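Local coordinates for hydroquinone dioxygenase large subunit (Pseudomonas sp., PDB 4ZXA), which pairs with a small subunit to form PnpCD, an Fe2+-dependent hydroquinone 1,2-dioxygenase of cupin type, and probably carries out the ring cleavage of hydroquinone, at residues W230-T235 / C244-E249; V261-Q266 / G292-M297; D269-D274 / S311-W316; P298-H303 / L332-I337. One frame throughout, in Å; residues are numbered along the deposited sequence.

Contact 1 (W230-T235 / C244-E249). With H8N (4-hydroxybenzonitrile), chain J.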
# COMPACT_ATOMS: atom_id res chain seq x y z
N TRP E 230 1.82 0.95 -17.23
CA TRP E 230 1.61 -0.48 -17.08
C TRP E 230 0.49 -0.99 -18.00
O TRP E 230 -0.53 -1.53 -17.54
CB TRP E 230 1.34 -0.81 -15.63
CG TRP E 230 2.39 -0.24 -14.72
CD1 TRP E 230 2.32 0.92 -14.01
CD2 TRP E 230 3.67 -0.82 -14.43
NE1 TRP E 230 3.47 1.10 -13.28
CE2 TRP E 230 4.32 0.05 -13.53
CE3 TRP E 230 4.33 -1.98 -14.83
CZ2 TRP E 230 5.59 -0.22 -13.02
CZ3 TRP E 230 5.59 -2.25 -14.34
CH2 TRP E 230 6.21 -1.38 -13.43
N ASN E 231 0.70 -0.80 -19.30
CA ASN E 231 -0.26 -1.24 -20.29
C ASN E 231 0.36 -1.72 -21.60
O ASN E 231 0.44 -0.97 -22.57
CB ASN E 231 -1.28 -0.14 -20.56
CG ASN E 231 -2.54 -0.68 -21.21
OD1 ASN E 231 -3.12 -1.66 -20.74
ND2 ASN E 231 -2.96 -0.06 -22.30
N PRO E 232 0.81 -2.98 -21.62
CA PRO E 232 1.39 -3.56 -22.83
C PRO E 232 0.45 -3.36 -24.01
O PRO E 232 -0.72 -3.74 -23.93
CB PRO E 232 1.52 -5.05 -22.48
CG PRO E 232 1.60 -5.07 -20.95
CD PRO E 232 0.69 -3.95 -20.51
N SER E 233 0.96 -2.75 -25.08
CA SER E 233 0.18 -2.46 -26.27
C SER E 233 0.96 -2.89 -27.52
O SER E 233 2.17 -2.62 -27.62
CB SER E 233 -0.16 -0.97 -26.30
OG SER E 233 -1.04 -0.66 -27.37
N VAL E 234 0.30 -3.56 -28.46
CA VAL E 234 0.98 -4.20 -29.58
C VAL E 234 1.57 -3.20 -30.58
O VAL E 234 0.85 -2.33 -31.08
CB VAL E 234 0.04 -5.16 -30.35
CG1 VAL E 234 0.73 -5.68 -31.59
CG2 VAL E 234 -0.41 -6.30 -29.47
N THR E 235 2.87 -3.32 -30.88
CA THR E 235 3.51 -2.47 -31.87
C THR E 235 4.10 -3.22 -33.06
O THR E 235 4.56 -2.60 -33.99
CB THR E 235 4.62 -1.56 -31.26
OG1 THR E 235 5.55 -2.35 -30.52
CG2 THR E 235 4.01 -0.49 -30.34
N CYS E 244 4.76 -5.96 -27.39
CA CYS E 244 3.78 -5.14 -26.66
C CYS E 244 4.44 -4.20 -25.67
O CYS E 244 4.35 -4.41 -24.47
CB CYS E 244 2.80 -6.03 -25.90
SG CYS E 244 2.20 -7.47 -26.83
N PRO E 245 5.11 -3.14 -26.18
CA PRO E 245 5.84 -2.21 -25.32
C PRO E 245 4.87 -1.44 -24.46
O PRO E 245 3.68 -1.36 -24.79
CB PRO E 245 6.48 -1.23 -26.32
CG PRO E 245 6.27 -1.85 -27.69
CD PRO E 245 5.07 -2.70 -27.58
N THR E 246 5.37 -0.86 -23.37
CA THR E 246 4.55 -0.07 -22.46
C THR E 246 5.48 0.79 -21.60
O THR E 246 6.65 0.45 -21.42
CB THR E 246 3.69 -0.98 -21.56
OG1 THR E 246 3.01 -0.21 -20.58
CG2 THR E 246 4.56 -2.01 -20.85
N THR E 247 4.97 1.92 -21.11
CA THR E 247 5.76 2.83 -20.29
C THR E 247 5.35 2.66 -18.83
O THR E 247 4.18 2.79 -18.50
CB THR E 247 5.60 4.29 -20.76
OG1 THR E 247 4.25 4.72 -20.56
CG2 THR E 247 5.94 4.39 -22.25
N GLU E 248 6.32 2.37 -17.98
CA GLU E 248 6.05 1.99 -16.60
C GLU E 248 6.54 3.05 -15.62
O GLU E 248 7.68 3.52 -15.69
CB GLU E 248 6.71 0.65 -16.27
CG GLU E 248 6.82 -0.32 -17.43
CD GLU E 248 5.48 -0.89 -17.89
OE1 GLU E 248 4.51 -0.13 -18.07
OE2 GLU E 248 5.42 -2.13 -18.08
N GLU E 249 5.66 3.45 -14.72
CA GLU E 249 5.99 4.40 -13.67
C GLU E 249 5.41 3.92 -12.34
O GLU E 249 4.36 3.30 -12.32
CB GLU E 249 5.49 5.80 -14.01
CG GLU E 249 6.14 6.89 -13.19
CD GLU E 249 5.77 8.28 -13.66
OE1 GLU E 249 5.33 8.43 -14.81
OE2 GLU E 249 5.91 9.22 -12.87
NAA H8N J . 2.98 -9.59 -15.82
CAC H8N J . 2.98 -8.51 -16.21
CAI H8N J . 3.03 -7.11 -16.71
CAF H8N J . 4.27 -6.51 -16.88
CAD H8N J . 4.36 -5.20 -17.35
CAH H8N J . 3.18 -4.53 -17.63
OAB H8N J . 3.25 -3.24 -18.08
CAE H8N J . 1.93 -5.13 -17.46
CAG H8N J . 1.86 -6.43 -17.00
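W230 lays its indole over E248, whose CB stands 3.4 Å from the centroid of the W230 six-membered ring, above the face in a CH-pi contact. The glutamate chain then bends at chi2 (-70°), which brings its carboxylate back to CE3 of the indole, stacked with the two planes 25° apart. OE2 accepts a hydrogen bond from the phenol oxygen OAB of 4-hydroxybenzonitrile, although the bond is modelled very short and the place of OE2 is not certain. OE1 is gripped twice: T246 OG1 donates to E248 OE1 at 2.9 Å from above the carboxylate plane, and W230 N adds a weak bond to it. P232 CG lies 3.5 Å from CAE of the ligand. Strand 244-249 belongs to a sheet of the cupin fold, and the loop 230-235 runs beside it in roughly the opposite sense, so that the two wall the phenol end of the pocket. Further out, T246 OG1 also accepts N231 N at 2.7 Å, and W230 NE1 donates to E249 O at 2.6 Å. A leucine in place of W230 would probably leave that carbonyl without its indole donor and the E248 carboxylate freer to turn. S233 N bonds to P245 O at 3.1 Å. The carboxylate of E249 forms salt bridges with R192 and R310, while W230 O takes a hydrogen bond from R72 NE.

Contact 2 (V261-Q266 / G292-M297). With CD (cadmium ion), chain I; H8N (4-hydroxybenzonitrile), chain J.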
# COMPACT_ATOMS: atom_id res chain seq x y z
N VAL E 261 5.41 -18.68 -19.64
CA VAL E 261 6.64 -17.92 -19.53
C VAL E 261 6.41 -16.55 -20.18
O VAL E 261 5.77 -16.45 -21.24
CB VAL E 261 7.80 -18.65 -20.25
CG1 VAL E 261 9.02 -17.74 -20.38
CG2 VAL E 261 8.18 -19.93 -19.52
N GLU E 262 6.92 -15.48 -19.56
CA GLU E 262 6.89 -14.15 -20.15
C GLU E 262 8.30 -13.68 -20.43
O GLU E 262 9.23 -14.08 -19.72
CB GLU E 262 6.25 -13.15 -19.20
CG GLU E 262 4.79 -13.39 -18.94
CD GLU E 262 4.31 -12.71 -17.69
OE1 GLU E 262 5.17 -12.35 -16.85
OE2 GLU E 262 3.08 -12.52 -17.55
N TRP E 263 8.45 -12.82 -21.45
CA TRP E 263 9.74 -12.20 -21.74
C TRP E 263 9.70 -10.68 -21.62
O TRP E 263 8.83 -10.01 -22.18
CB TRP E 263 10.25 -12.61 -23.12
CG TRP E 263 10.60 -14.07 -23.22
CD1 TRP E 263 9.74 -15.11 -23.46
CD2 TRP E 263 11.90 -14.66 -23.09
NE1 TRP E 263 10.43 -16.30 -23.48
CE2 TRP E 263 11.76 -16.05 -23.26
CE3 TRP E 263 13.18 -14.14 -22.86
CZ2 TRP E 263 12.84 -16.93 -23.19
CZ3 TRP E 263 14.25 -15.01 -22.79
CH2 TRP E 263 14.07 -16.38 -22.96
N PHE E 264 10.65 -10.14 -20.86
CA PHE E 264 10.79 -8.70 -20.68
C PHE E 264 12.12 -8.24 -21.30
O PHE E 264 13.18 -8.79 -20.98
CB PHE E 264 10.79 -8.36 -19.18
CG PHE E 264 9.47 -8.60 -18.48
CD1 PHE E 264 8.30 -8.78 -19.19
CD2 PHE E 264 9.42 -8.61 -17.09
CE1 PHE E 264 7.08 -8.99 -18.53
CE2 PHE E 264 8.20 -8.82 -16.42
CZ PHE E 264 7.03 -9.01 -17.15
N ILE E 265 12.08 -7.25 -22.20
CA ILE E 265 13.30 -6.57 -22.66
C ILE E 265 13.27 -5.11 -22.23
O ILE E 265 12.47 -4.33 -22.76
CB ILE E 265 13.40 -6.51 -24.18
CG1 ILE E 265 13.00 -7.85 -24.82
CG2 ILE E 265 14.80 -6.07 -24.59
CD1 ILE E 265 14.11 -8.83 -24.95
N GLN E 266 14.12 -4.74 -21.28
CA GLN E 266 14.10 -3.38 -20.75
C GLN E 266 14.78 -2.40 -21.72
O GLN E 266 15.97 -2.53 -22.02
CB GLN E 266 14.74 -3.34 -19.35
CG GLN E 266 14.59 -2.02 -18.61
CD GLN E 266 13.15 -1.75 -18.20
OE1 GLN E 266 12.42 -2.68 -17.87
NE2 GLN E 266 12.74 -0.48 -18.24
N GLY E 292 18.60 -2.48 -21.98
CA GLY E 292 19.17 -3.59 -22.73
C GLY E 292 19.00 -4.98 -22.13
O GLY E 292 19.25 -5.97 -22.80
N ASP E 293 18.58 -5.07 -20.88
CA ASP E 293 18.37 -6.39 -20.27
C ASP E 293 17.20 -7.20 -20.87
O ASP E 293 16.16 -6.65 -21.28
CB ASP E 293 18.21 -6.28 -18.76
CG ASP E 293 19.49 -5.84 -18.07
OD1 ASP E 293 20.57 -5.91 -18.70
OD2 ASP E 293 19.42 -5.43 -16.89
N VAL E 294 17.41 -8.51 -20.92
CA VAL E 294 16.45 -9.49 -21.40
C VAL E 294 16.22 -10.55 -20.33
O VAL E 294 17.16 -11.16 -19.83
CB VAL E 294 16.95 -10.22 -22.65
CG1 VAL E 294 15.96 -11.29 -23.05
CG2 VAL E 294 17.16 -9.24 -23.77
N CYS E 295 14.96 -10.77 -19.97
CA CYS E 295 14.65 -11.68 -18.88
C CYS E 295 13.40 -12.49 -19.20
O CYS E 295 12.42 -11.96 -19.74
CB CYS E 295 14.46 -10.89 -17.59
SG CYS E 295 14.16 -11.90 -16.10
N ALA E 296 13.46 -13.78 -18.88
CA ALA E 296 12.31 -14.67 -18.95
C ALA E 296 11.71 -14.78 -17.55
O ALA E 296 12.38 -15.15 -16.59
CB ALA E 296 12.73 -16.05 -19.47
N MET E 297 10.43 -14.43 -17.42
CA MET E 297 9.71 -14.67 -16.18
C MET E 297 8.98 -16.02 -16.26
O MET E 297 8.07 -16.20 -17.07
CB MET E 297 8.76 -13.50 -15.89
CG MET E 297 9.47 -12.15 -15.64
SD MET E 297 10.25 -12.09 -14.00
CE MET E 297 11.18 -10.55 -14.10
CD CD I . 3.50 -11.79 -15.21
NAA H8N J . 2.98 -9.59 -15.82
CAC H8N J . 2.98 -8.51 -16.21
CAI H8N J . 3.03 -7.11 -16.71
CAF H8N J . 4.27 -6.51 -16.88
CAD H8N J . 4.36 -5.20 -17.35
CAH H8N J . 3.18 -4.53 -17.63
OAB H8N J . 3.25 -3.24 -18.08
CAE H8N J . 1.93 -5.13 -17.46
CAG H8N J . 1.86 -6.43 -17.00
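E262 and M297 face each other as a hydrogen-bonded pair at one end of two antiparallel strands, 262-266 and 293-297, in a sheet of the cupin fold. E262 N donates to M297 O at 2.8 Å, and the pairing repeats at F264 with C295. At the far end Q266 N reaches D293 O and G292 N reaches Q266 O; the backbone angles of G292 would jam a CB against the preceding carbonyl. D293 and V294 also pair with a strand of the small subunit, which carries the sheet across the interface.

On the face that holds E262, F264 and M297, the methionine can be followed outward. Its CB lies 3.9 Å from E262 OE1. CG packs 3.6 Å from F264 CE2, the two side chains crossing at about a right angle. The chain then bends at chi2 (-75°), which keeps SD beside the ring in an oblique Met-aromatic contact and returns M297 CE to 4.0 Å from F264 CD2. The other face carries W263, I265, V294 and A296. A296 CB sits 3.6 Å from the centroid of the W263 six-membered ring, squarely over its face, while V294 CG1 meets the ring edge. An alanine at W263 would be likely to open a gap over A296 CB and strip V294 CG1 of its aromatic neighbour. E262 extends beyond CG to the cadmium site shared with H256, N258 and H303, where both carboxylate oxygens bind the metal, E262 OE1 at 2.4 Å and OE2 at 2.5 Å, beside the nitrile nitrogen NAA of the ligand.

Contact 3 (D269-D274 / S311-W316)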
# COMPACT_ATOMS: atom_id res chain seq x y z
N ASP E 269 16.05 3.11 -18.96
CA ASP E 269 16.05 3.25 -17.52
C ASP E 269 16.13 1.91 -16.80
O ASP E 269 16.92 1.05 -17.20
CB ASP E 269 14.84 4.09 -17.09
CG ASP E 269 14.88 5.48 -17.71
OD1 ASP E 269 15.74 6.28 -17.29
OD2 ASP E 269 14.07 5.77 -18.63
N GLU E 270 15.34 1.73 -15.74
CA GLU E 270 15.37 0.47 -14.99
C GLU E 270 14.07 0.19 -14.26
O GLU E 270 13.36 1.11 -13.87
CB GLU E 270 16.56 0.43 -14.02
CG GLU E 270 16.48 1.40 -12.84
CD GLU E 270 17.61 1.21 -11.81
OE1 GLU E 270 18.58 0.48 -12.10
OE2 GLU E 270 17.54 1.81 -10.71
N ILE E 271 13.80 -1.10 -14.07
CA ILE E 271 12.66 -1.59 -13.31
C ILE E 271 13.13 -2.68 -12.33
O ILE E 271 14.01 -3.50 -12.66
CB ILE E 271 11.57 -2.19 -14.24
CG1 ILE E 271 11.00 -1.12 -15.20
CG2 ILE E 271 10.44 -2.84 -13.43
CD1 ILE E 271 9.96 -1.64 -16.17
N VAL E 272 12.55 -2.70 -11.14
CA VAL E 272 12.85 -3.77 -10.20
C VAL E 272 11.67 -4.74 -10.01
O VAL E 272 10.54 -4.34 -9.72
CB VAL E 272 13.30 -3.23 -8.83
CG1 VAL E 272 13.47 -4.39 -7.83
CG2 VAL E 272 14.57 -2.44 -8.98
N TRP E 273 11.97 -6.03 -10.15
CA TRP E 273 10.95 -7.06 -9.98
C TRP E 273 11.14 -7.91 -8.72
O TRP E 273 12.19 -8.53 -8.54
CB TRP E 273 10.87 -7.95 -11.22
CG TRP E 273 10.36 -7.23 -12.42
CD1 TRP E 273 11.11 -6.56 -13.34
CD2 TRP E 273 9.00 -7.08 -12.83
NE1 TRP E 273 10.30 -6.02 -14.31
CE2 TRP E 273 9.00 -6.33 -14.02
CE3 TRP E 273 7.77 -7.53 -12.32
CZ2 TRP E 273 7.82 -6.00 -14.70
CZ3 TRP E 273 6.60 -7.21 -13.00
CH2 TRP E 273 6.64 -6.44 -14.17
N ASP E 274 10.14 -7.92 -7.84
CA ASP E 274 10.05 -8.89 -6.76
C ASP E 274 9.53 -10.18 -7.36
O ASP E 274 8.45 -10.20 -7.95
CB ASP E 274 9.05 -8.44 -5.70
CG ASP E 274 9.72 -7.96 -4.42
OD1 ASP E 274 10.87 -7.47 -4.48
OD2 ASP E 274 9.07 -8.06 -3.36
N SER E 311 9.70 4.45 -17.55
CA SER E 311 10.67 3.73 -18.37
C SER E 311 10.02 2.94 -19.51
O SER E 311 8.84 2.58 -19.45
CB SER E 311 11.49 2.77 -17.51
OG SER E 311 10.65 1.83 -16.87
N MET E 312 10.81 2.66 -20.54
CA MET E 312 10.29 1.97 -21.70
C MET E 312 10.56 0.49 -21.55
O MET E 312 11.72 0.07 -21.48
CB MET E 312 10.94 2.50 -22.97
CG MET E 312 10.79 4.01 -23.11
SD MET E 312 11.38 4.53 -24.73
CE MET E 312 10.88 6.26 -24.73
N LEU E 313 9.50 -0.30 -21.46
CA LEU E 313 9.63 -1.75 -21.31
C LEU E 313 8.98 -2.46 -22.48
O LEU E 313 7.85 -2.16 -22.87
CB LEU E 313 9.00 -2.24 -20.00
CG LEU E 313 8.86 -3.77 -19.86
CD1 LEU E 313 10.22 -4.45 -19.79
CD2 LEU E 313 8.06 -4.13 -18.63
N MET E 314 9.70 -3.42 -23.05
CA MET E 314 9.11 -4.24 -24.09
C MET E 314 8.63 -5.56 -23.50
O MET E 314 9.44 -6.34 -22.98
CB MET E 314 10.11 -4.49 -25.21
CG MET E 314 9.62 -5.53 -26.20
SD MET E 314 8.29 -4.90 -27.23
CE MET E 314 9.17 -3.76 -28.30
N VAL E 315 7.32 -5.80 -23.55
CA VAL E 315 6.75 -7.10 -23.17
C VAL E 315 6.50 -7.92 -24.43
O VAL E 315 5.76 -7.51 -25.33
CB VAL E 315 5.43 -6.96 -22.36
CG1 VAL E 315 4.92 -8.34 -21.93
CG2 VAL E 315 5.61 -6.04 -21.16
N TRP E 316 7.15 -9.07 -24.51
CA TRP E 316 7.05 -9.89 -25.71
C TRP E 316 6.08 -11.05 -25.46
O TRP E 316 6.36 -11.97 -24.70
CB TRP E 316 8.43 -10.38 -26.11
CG TRP E 316 8.46 -11.33 -27.27
CD1 TRP E 316 7.70 -11.28 -28.41
CD2 TRP E 316 9.29 -12.49 -27.39
NE1 TRP E 316 8.03 -12.34 -29.24
CE2 TRP E 316 9.00 -13.09 -28.63
CE3 TRP E 316 10.25 -13.08 -26.56
CZ2 TRP E 316 9.64 -14.25 -29.06
CZ3 TRP E 316 10.89 -14.24 -26.99
CH2 TRP E 316 10.57 -14.81 -28.23
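I271 and L313 cross at about a right angle, with I271 CD1 4.0 Å from L313 CD2. Extension of the isoleucine at chi2 (178°) carries CD1 across to the leucine. I271 CD1 also comes within 4.0 Å of L313 CB, so the methyl abuts the flank of the leucine, equally near its CB and its CD2. CD2 of the leucine has a second, looser neighbour in W273, which also touches the bound 4-hydroxybenzonitrile: L313 CD2 lies near the plane of the indole, at its edge, 4.4 Å from W273 CZ2.

At the other end of the contact S311 meets two residues of the facing segment, D269 through CB and I271 through OG. A chi1 of 59° turns S311 OG to within 3.4 Å of I271 CG1, and the same hydroxyl is hydrogen-bonded to S307 OG. S311 CB meets D269 CB at 3.6 Å. The D269 carboxylate finds its polar partners outside the two segments: OD2 in a salt bridge with K309, OD1 accepting from V13 N of the small subunit.

No hydrogen bond joins the two segments. Their strand axes cross at -63° and approach no closer than 7.7 Å, as expected of strands from two sheets packed across the interior of a cupin barrel. Strand 270-277 lies between 301-307 and 283-290 in one sheet, whereas strand 310-318 lies between 241-249 and 262-266 in the other.

Contact 4 (P298-H303 / L332-I337). With CD (cadmium ion), chain I.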
# COMPACT_ATOMS: atom_id res chain seq x y z
N PRO E 298 9.39 -16.98 -15.42
CA PRO E 298 8.89 -18.36 -15.52
C PRO E 298 7.39 -18.49 -15.24
O PRO E 298 6.75 -17.59 -14.67
CB PRO E 298 9.68 -19.11 -14.45
CG PRO E 298 10.84 -18.21 -14.09
CD PRO E 298 10.34 -16.81 -14.32
N ALA E 299 6.85 -19.63 -15.64
CA ALA E 299 5.41 -19.85 -15.56
C ALA E 299 4.95 -20.19 -14.14
O ALA E 299 3.74 -20.28 -13.90
CB ALA E 299 5.03 -20.96 -16.51
N ASP E 300 5.89 -20.36 -13.21
CA ASP E 300 5.53 -20.84 -11.87
C ASP E 300 5.82 -19.83 -10.76
O ASP E 300 5.94 -20.19 -9.59
CB ASP E 300 6.22 -22.18 -11.56
CG ASP E 300 7.75 -22.09 -11.62
OD1 ASP E 300 8.29 -21.10 -12.17
OD2 ASP E 300 8.41 -23.04 -11.13
N ILE E 301 5.94 -18.56 -11.12
CA ILE E 301 6.20 -17.54 -10.12
C ILE E 301 5.12 -16.47 -10.19
O ILE E 301 4.29 -16.45 -11.10
CB ILE E 301 7.64 -16.90 -10.26
CG1 ILE E 301 7.92 -16.42 -11.69
CG2 ILE E 301 8.72 -17.89 -9.84
CD1 ILE E 301 7.24 -15.11 -12.05
N ARG E 302 5.13 -15.59 -9.20
CA ARG E 302 4.34 -14.36 -9.26
C ARG E 302 5.33 -13.21 -9.03
O ARG E 302 6.42 -13.41 -8.48
CB ARG E 302 3.29 -14.36 -8.15
CG ARG E 302 3.91 -14.35 -6.78
CD ARG E 302 2.87 -14.58 -5.71
NE ARG E 302 3.03 -13.61 -4.64
CZ ARG E 302 2.41 -13.68 -3.46
NH1 ARG E 302 1.59 -14.70 -3.20
NH2 ARG E 302 2.61 -12.74 -2.54
N HIS E 303 4.96 -12.01 -9.46
CA HIS E 303 5.91 -10.91 -9.43
C HIS E 303 5.22 -9.56 -9.51
O HIS E 303 4.04 -9.49 -9.82
CB HIS E 303 6.92 -11.08 -10.57
CG HIS E 303 6.28 -11.15 -11.93
ND1 HIS E 303 7.00 -11.38 -13.07
CD2 HIS E 303 4.99 -11.00 -12.31
CE1 HIS E 303 6.18 -11.38 -14.12
NE2 HIS E 303 4.96 -11.15 -13.67
N LEU E 332 5.81 -27.83 -22.32
CA LEU E 332 6.61 -26.66 -22.00
C LEU E 332 6.90 -26.65 -20.51
O LEU E 332 5.98 -26.73 -19.69
CB LEU E 332 5.87 -25.40 -22.41
CG LEU E 332 5.90 -25.12 -23.91
CD1 LEU E 332 5.11 -23.86 -24.22
CD2 LEU E 332 7.36 -25.02 -24.39
N LYS E 333 8.18 -26.57 -20.16
CA LYS E 333 8.58 -26.46 -18.76
C LYS E 333 8.27 -25.06 -18.19
O LYS E 333 8.10 -24.11 -18.95
CB LYS E 333 10.06 -26.78 -18.62
CG LYS E 333 10.45 -28.11 -19.25
CD LYS E 333 9.56 -29.23 -18.73
CE LYS E 333 9.87 -30.56 -19.41
NZ LYS E 333 8.86 -31.62 -19.08
N PRO E 334 8.21 -24.94 -16.86
CA PRO E 334 7.98 -23.65 -16.18
C PRO E 334 8.98 -22.57 -16.62
O PRO E 334 8.63 -21.38 -16.60
CB PRO E 334 8.23 -23.96 -14.71
CG PRO E 334 8.20 -25.43 -14.60
CD PRO E 334 8.56 -26.01 -15.91
N TYR E 335 10.20 -22.97 -16.95
CA TYR E 335 11.21 -22.03 -17.46
C TYR E 335 11.70 -22.48 -18.82
O TYR E 335 11.90 -23.67 -19.05
CB TYR E 335 12.39 -21.92 -16.50
CG TYR E 335 13.08 -23.22 -16.21
CD1 TYR E 335 12.63 -24.05 -15.20
CD2 TYR E 335 14.19 -23.62 -16.95
CE1 TYR E 335 13.27 -25.25 -14.92
CE2 TYR E 335 14.83 -24.82 -16.68
CZ TYR E 335 14.37 -25.63 -15.65
OH TYR E 335 14.99 -26.82 -15.36
N PRO E 336 11.90 -21.52 -19.72
CA PRO E 336 12.02 -21.75 -21.17
C PRO E 336 13.27 -22.51 -21.63
O PRO E 336 13.16 -23.26 -22.58
CB PRO E 336 12.00 -20.34 -21.75
CG PRO E 336 12.59 -19.51 -20.67
CD PRO E 336 12.04 -20.09 -19.40
N ILE E 337 14.41 -22.35 -20.97
CA ILE E 337 15.65 -22.86 -21.53
C ILE E 337 16.52 -23.67 -20.57
O ILE E 337 16.85 -23.21 -19.48
CB ILE E 337 16.45 -21.69 -22.16
CG1 ILE E 337 15.71 -21.20 -23.40
CG2 ILE E 337 17.84 -22.13 -22.58
CD1 ILE E 337 15.82 -19.76 -23.62
CD CD I . 3.50 -11.79 -15.21
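A299 N donates to P334 O at 2.7 Å in a nearly straight bond, 171° at the hydrogen and in the carbonyl plane. The donor sits in a type I beta turn from P298 to I301, which leads into strand 301-307; the acceptor belongs to the irregular C-terminal segment 332-337. The same carbonyl oxygen is approached by carbon on two sides of the donor residue's nitrogen, with P298 CA 3.2 Å and A299 CB 3.6 Å from P334 O.

Side chains add modest packing. D300 and P334 cross obliquely, the carboxylate carbon CG of D300 resting 3.6 Å from P334 CB. With chi1 near 60° the D300 carboxylate comes up against the CB corner of P334, and its OD2 also makes a long, weak ion pair with R284. P298 CB and Y335 CB touch loosely at 4.4 Å. The Y335 ring turns to H34 of the small subunit, and its hydroxyl bonds to E338.

Beyond the turn, H303 NE2 binds the cadmium ion at 2.2 Å, in company with H256, N258 and E262. P298 O accepts a hydrogen bond from N258 ND2, consistent with the turn steadying a second metal ligand.

Around the contact, helix 323-329 places Y327 against A299 and L332, P336 packs on A296 of strand 293-297 and W263 of strand 262-266, and strand 301-307 joins its sheet between 251-257 and 270-277.

Overall arrangement
Following the chain from its N terminus, contact 1 closes first, round a loop holding the turn between strands 236-238 and 241-249, and is complete before the others open. Contact 2 then starts at 261-266, and contact 3 at 269-274 before contact 2 closes at 292-297, so these two cross. Contact 4 opens at 298-303, ahead of the closure of contact 3 at 311-316, and closes last at 332-337; it crosses contact 3 but follows contact 2 in series. None nests within another. Strand 310-318 bonds to both 241-249 and 262-266, linking contacts 1, 2 and 3, while contacts 2 and 4 meet at the cadmium ion and contact 4 ties in the C-terminal tail.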